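Long-range contacts in histidine triad (HIT) protein (Clostridium difficile, PDB 4EGU), which binds guanosine monophosphate and a zinc ion and is probably a nucleotide hydrolase or transferase of the histidine triad superfamily: residues V36-I41 with A107-P112; D50-I55 with L101-L106. All blocks are in the same frame, centred on the assembly; numbering follows the deposited sequence.

Interaction 1 of 2, residues V36-I41 with A107-P112; sequences VAPYHI and AGKKLP
Pro38 lays its ring across the aliphatic chain of Lys109, the two side chains meeting at about a right angle, with Pro38 CD 3.7 Å from Lys109 CD. The same CD also rests on the carbonyl of Ala107, and Pro38 CG approaches Gly108 O. Tyr39 forms an antiparallel hydrogen-bonded pair with Ala107: Tyr39 N donates to Ala107 O over 3.0 Å, and Ala107 N returns a bond to Tyr39 O. On the face holding these two side chains, Tyr39 CB lies 4.0 Å from Ala107 CB. The CG of Tyr39 stands anti to its carbonyl carbon (chi1 -56°), which brings the ring edge alongside the next peptide, with CD2 3.7 Å from Gly108 CA. Gly108 has a positive phi (93°), a conformation that suits glycine. Ala37 CB makes a looser apolar contact with Leu111 CD2. Beyond the pair, two waters donate to Val36 O and accept from Lys109 NZ, one of those latter bonds being weak. Direct backbone hydrogen bonding thus fixes the contact where strands 39-45 and 103-107 meet, whereas the lysine ammonium group, tied to a backbone carbonyl through water, is probably the more adaptable end.

Interaction 2 of 2, residues D50-I55 with L101-L106; sequences DSLIDI and LHYHIL. With 5GP (guanosine-5'-monophosphate), chain C.
Leu101 carries this contact by splitting its two methyl groups between the ends of the short 3-10 turn at 52-54. Its CD2 meets Ile55 CD1 at 3.6 Å, the two side chains crossing at about a right angle, while CD1 presses against the backbone at the start of the turn, 3.6 Å from Leu52 N. With CG anti to the backbone N (chi1 -171°), the isobutyl group reaches to the turn and lies against its backbone. Packing here is close, apolar where methyl meets methyl, and no hydrogen bond joins the two segments. Toward Tyr103 the fit is looser: Leu52 CD1 comes no nearer than 4.1 Å to the hydroxyl OH. Ile55 and Tyr103 both continue onto Val63 of helix 61-77, whereas Leu52 packs on His67 of the second subunit.

Away from Leu101 the turn carries a polar pair, Ser51 with the exposed Asp54, next to the partly exposed Ile53. Ser51 OG donates to Asp54 OD2 over 2.8 Å, meeting the carboxylate from above its plane, and Asp54 N bonds back to Ser51 O. Asp50 instead turns its carboxylate to the zinc ligand His48.

His102 and His104 take no part in the packing against 50-55 and face the nucleotide. In the conformers described here, both NE2 atoms donate to the same phosphate oxygen, O3P of guanosine monophosphate: His102 NE2 at 2.6 Å and His104 NE2 at 3.0 Å, each bond almost straight. The oxygen lies near both ring planes, at their edges. His102 ND1 bonds to His100 O and His104 ND1 to His40 NE2, so each imidazole is held at both nitrogens. This is the phosphate site of the histidine triad motif, in which His102 is the predicted nucleophile that would form the nucleotidyl-histidine intermediate.

Overall arrangement
The centres of interactions 1 and 2 lie 19 Å apart, toward opposite ends of strand 103-107 in the antiparallel sheet. Along the chain the order is 36-41, 50-55, 101-106 and 107-112, so interaction 2 is nested within the loop closed by interaction 1. Strands 39-45 and 103-107 are neighbours and connect the two: Ile41 O probably accepts a hydrogen bond from Ile105 N, and His40 CD2 packs on Leu106 CD2. The pairing of these strands continues from interaction 1 along the strand that carries phosphate-binding His104, with His102 just before it. Both contacts also touch the second subunit, placing them next to the dimer interface.

Interaction 1 of 2, residues V36-I41 with A107-P112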
# COMPACT_ATOMS: atom_id res chain seq x y z
N VAL A 36 -7.28 -9.75 11.27
CA VAL A 36 -8.23 -10.31 10.31
C VAL A 36 -7.64 -11.42 9.40
O VAL A 36 -8.32 -11.96 8.53
CB VAL A 36 -8.90 -9.20 9.46
CG1 VAL A 36 -9.41 -8.09 10.35
CG2 VAL A 36 -7.94 -8.64 8.44
N ALA A 37 -6.40 -11.80 9.64
CA ALA A 37 -5.75 -12.88 8.89
C ALA A 37 -4.70 -13.51 9.80
O ALA A 37 -4.35 -12.91 10.81
CB ALA A 37 -5.08 -12.34 7.62
N PRO A 38 -4.21 -14.70 9.44
CA PRO A 38 -3.23 -15.37 10.31
C PRO A 38 -1.98 -14.55 10.54
O PRO A 38 -1.44 -14.56 11.64
CB PRO A 38 -2.90 -16.66 9.57
CG PRO A 38 -4.13 -16.96 8.86
CD PRO A 38 -4.65 -15.61 8.37
N TYR A 39 -1.52 -13.85 9.51
CA TYR A 39 -0.57 -12.75 9.69
C TYR A 39 -1.36 -11.46 9.45
O TYR A 39 -1.93 -11.26 8.37
CB TYR A 39 0.63 -12.84 8.73
CG TYR A 39 1.38 -14.14 8.83
CD1 TYR A 39 2.32 -14.36 9.82
CD2 TYR A 39 1.11 -15.16 7.94
CE1 TYR A 39 2.96 -15.59 9.92
CE2 TYR A 39 1.74 -16.38 8.03
CZ TYR A 39 2.66 -16.59 9.01
OH TYR A 39 3.26 -17.83 9.09
N HIS A 40 -1.41 -10.61 10.48
CA HIS A 40 -1.97 -9.28 10.37
C HIS A 40 -1.01 -8.38 11.15
O HIS A 40 -1.02 -8.35 12.38
CB HIS A 40 -3.38 -9.17 10.90
CG HIS A 40 -3.98 -7.83 10.66
ND1 HIS A 40 -5.31 -7.55 10.88
CD2 HIS A 40 -3.43 -6.68 10.19
CE1 HIS A 40 -5.55 -6.29 10.58
NE2 HIS A 40 -4.43 -5.74 10.15
N ILE A 41 -0.12 -7.75 10.39
CA ILE A 41 1.03 -7.05 10.94
C ILE A 41 0.92 -5.57 10.58
O ILE A 41 0.58 -5.24 9.45
CB ILE A 41 2.32 -7.67 10.37
CG1 ILE A 41 2.46 -9.12 10.82
CG2 ILE A 41 3.54 -6.85 10.77
CD1 ILE A 41 3.43 -9.95 9.98
N ALA A 107 -1.70 -11.78 5.47
CA ALA A 107 -1.15 -12.96 4.79
C ALA A 107 -1.54 -14.23 5.53
O ALA A 107 -2.13 -14.19 6.61
CB ALA A 107 0.37 -12.87 4.70
N GLY A 108 -1.19 -15.36 4.93
CA GLY A 108 -1.32 -16.66 5.58
C GLY A 108 -2.63 -17.37 5.28
O GLY A 108 -2.90 -18.40 5.86
N LYS A 109 -3.43 -16.80 4.39
CA LYS A 109 -4.68 -17.39 3.94
C LYS A 109 -5.02 -16.74 2.60
O LYS A 109 -4.54 -15.66 2.26
CB LYS A 109 -5.83 -17.16 4.93
CG LYS A 109 -6.30 -15.71 5.05
CD LYS A 109 -7.46 -15.55 6.00
CE LYS A 109 -8.76 -15.54 5.32
NZ LYS A 109 -9.84 -15.23 6.26
N LYS A 110 -5.90 -17.41 1.85
CA LYS A 110 -6.43 -16.82 0.63
C LYS A 110 -7.37 -15.69 1.02
O LYS A 110 -8.44 -15.94 1.57
CB LYS A 110 -7.15 -17.86 -0.22
CG LYS A 110 -7.83 -17.26 -1.46
CD LYS A 110 -6.86 -16.57 -2.41
CE LYS A 110 -7.43 -16.41 -3.83
NZ LYS A 110 -8.14 -15.11 -4.06
N LEU A 111 -6.99 -14.43 0.75
CA LEU A 111 -7.74 -13.29 1.26
C LEU A 111 -8.95 -12.99 0.39
O LEU A 111 -8.89 -13.12 -0.83
CB LEU A 111 -6.85 -12.06 1.31
CG LEU A 111 -5.63 -12.17 2.21
CD1 LEU A 111 -4.68 -11.02 1.92
CD2 LEU A 111 -6.04 -12.17 3.68
N PRO A 112 -10.08 -12.60 1.01
CA PRO A 112 -11.23 -12.13 0.21
C PRO A 112 -10.97 -10.74 -0.39
O PRO A 112 -10.18 -10.00 0.16
CB PRO A 112 -12.34 -12.05 1.26
CG PRO A 112 -11.62 -11.72 2.51
CD PRO A 112 -10.35 -12.51 2.46
O HOH W 1 -10.89 -13.08 8.49
O HOH W 2 -8.92 -12.39 5.83

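Interaction 2 of 2, residues D50-I55 with L101-L106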
# COMPACT_ATOMS: atom_id res chain seq x y z
N ASP A 50 0.74 12.04 10.58
CA ASP A 50 -0.66 11.77 10.83
C ASP A 50 -1.24 10.77 9.81
O ASP A 50 -2.14 10.01 10.14
CB ASP A 50 -1.51 13.05 10.76
CG ASP A 50 -1.24 14.05 11.87
OD1 ASP A 50 -0.66 13.71 12.90
OD2 ASP A 50 -1.67 15.22 11.70
N SER A 51 -0.75 10.82 8.57
CA SER A 51 -1.28 10.03 7.46
C SER A 51 -0.36 10.18 6.27
O SER A 51 0.55 11.01 6.27
CB SER A 51 -2.68 10.50 7.05
OG SER A 51 -2.62 11.70 6.32
N LEU A 52 -0.63 9.41 5.22
CA LEU A 52 0.16 9.46 4.00
C LEU A 52 0.23 10.87 3.39
O LEU A 52 1.28 11.28 2.89
CB LEU A 52 -0.43 8.45 2.99
CG LEU A 52 0.21 8.42 1.63
CD1 LEU A 52 1.68 8.09 1.68
CD2 LEU A 52 -0.53 7.42 0.77
N ILE A 53 -0.87 11.61 3.42
CA ILE A 53 -0.86 12.94 2.81
C ILE A 53 -0.05 13.95 3.60
O ILE A 53 0.22 15.04 3.09
CB ILE A 53 -2.26 13.50 2.52
CG1 ILE A 53 -3.07 13.74 3.79
CG2 ILE A 53 -2.97 12.62 1.58
CD1 ILE A 53 -4.39 14.47 3.50
N ASP A 54 0.34 13.62 4.83
CA ASP A 54 1.14 14.49 5.66
C ASP A 54 2.64 14.24 5.51
O ASP A 54 3.43 14.92 6.14
CB ASP A 54 0.64 14.38 7.08
CG ASP A 54 -0.81 14.85 7.20
OD1 ASP A 54 -1.07 16.04 6.93
OD2 ASP A 54 -1.70 14.03 7.54
N ILE A 55 3.02 13.29 4.66
CA ILE A 55 4.44 13.06 4.40
C ILE A 55 4.87 13.98 3.25
O ILE A 55 4.35 13.85 2.15
CB ILE A 55 4.72 11.61 4.01
CG1 ILE A 55 4.20 10.60 5.02
CG2 ILE A 55 6.23 11.43 3.84
CD1 ILE A 55 4.33 9.21 4.49
N LEU A 101 0.96 7.14 10.66
CA LEU A 101 1.23 6.36 9.45
C LEU A 101 1.48 4.90 9.77
O LEU A 101 2.37 4.54 10.55
CB LEU A 101 2.45 6.88 8.69
CG LEU A 101 2.66 6.25 7.30
CD1 LEU A 101 1.64 6.80 6.30
CD2 LEU A 101 4.06 6.46 6.84
N HIS A 102 0.76 4.02 9.09
CA HIS A 102 0.94 2.59 9.26
C HIS A 102 0.49 1.87 8.02
O HIS A 102 -0.45 2.28 7.35
CB HIS A 102 0.12 2.08 10.49
CG HIS A 102 -1.36 2.32 10.40
ND1 HIS A 102 -1.90 3.52 10.80
CD2 HIS A 102 -2.41 1.56 9.99
CE1 HIS A 102 -3.21 3.50 10.63
NE2 HIS A 102 -3.55 2.31 10.15
N TYR A 103 1.14 0.74 7.76
CA TYR A 103 0.75 -0.17 6.72
C TYR A 103 0.33 -1.48 7.35
O TYR A 103 1.00 -2.00 8.22
CB TYR A 103 1.90 -0.40 5.72
CG TYR A 103 2.07 0.77 4.79
CD1 TYR A 103 2.58 1.99 5.22
CD2 TYR A 103 1.62 0.70 3.49
CE1 TYR A 103 2.66 3.08 4.33
CE2 TYR A 103 1.71 1.77 2.60
CZ TYR A 103 2.22 2.95 3.04
OH TYR A 103 2.29 4.03 2.20
N HIS A 104 -0.78 -2.02 6.87
CA HIS A 104 -1.22 -3.36 7.22
C HIS A 104 -0.64 -4.36 6.24
O HIS A 104 -0.73 -4.15 5.03
CB HIS A 104 -2.74 -3.47 7.12
CG HIS A 104 -3.53 -2.56 7.99
ND1 HIS A 104 -4.10 -3.00 9.17
CD2 HIS A 104 -3.93 -1.27 7.80
CE1 HIS A 104 -4.77 -1.99 9.70
NE2 HIS A 104 -4.69 -0.94 8.89
N ILE A 105 -0.12 -5.47 6.77
CA ILE A 105 0.20 -6.65 5.98
C ILE A 105 -0.79 -7.74 6.38
O ILE A 105 -0.88 -8.07 7.56
CB ILE A 105 1.61 -7.21 6.24
CG1 ILE A 105 2.72 -6.17 6.26
CG2 ILE A 105 1.92 -8.30 5.20
CD1 ILE A 105 4.05 -6.76 6.76
N LEU A 106 -1.50 -8.28 5.39
CA LEU A 106 -2.39 -9.44 5.60
C LEU A 106 -1.81 -10.61 4.84
O LEU A 106 -1.49 -10.49 3.66
CB LEU A 106 -3.79 -9.17 5.08
CG LEU A 106 -4.50 -7.95 5.69
CD1 LEU A 106 -5.91 -7.85 5.12
CD2 LEU A 106 -4.55 -7.95 7.19
P 5GP C . -6.69 1.61 10.96
O1P 5GP C . -8.13 1.14 10.84
O2P 5GP C . -6.48 2.92 11.66
O3P 5GP C . -6.05 1.62 9.63
O5' 5GP C . -5.87 0.47 11.67
C5' 5GP C . -5.53 0.58 13.03
C4' 5GP C . -5.29 -0.77 13.60
O4' 5GP C . -4.69 -0.62 14.89
C3' 5GP C . -6.55 -1.61 13.80
O3' 5GP C . -6.52 -2.75 12.93
C2' 5GP C . -6.47 -2.05 15.28
O2' 5GP C . -6.83 -3.39 15.53
C1' 5GP C . -5.02 -1.74 15.65
N9 5GP C . -4.80 -1.39 17.05
C8 5GP C . -5.48 -0.43 17.71
N7 5GP C . -5.01 -0.32 18.97
C5 5GP C . -4.01 -1.23 19.09
C6 5GP C . -3.18 -1.56 20.15
O6 5GP C . -3.25 -1.02 21.29
N1 5GP C . -2.28 -2.52 19.88
C2 5GP C . -2.17 -3.14 18.68
N2 5GP C . -1.23 -4.09 18.56
N3 5GP C . -2.96 -2.86 17.63
C4 5GP C . -3.87 -1.89 17.86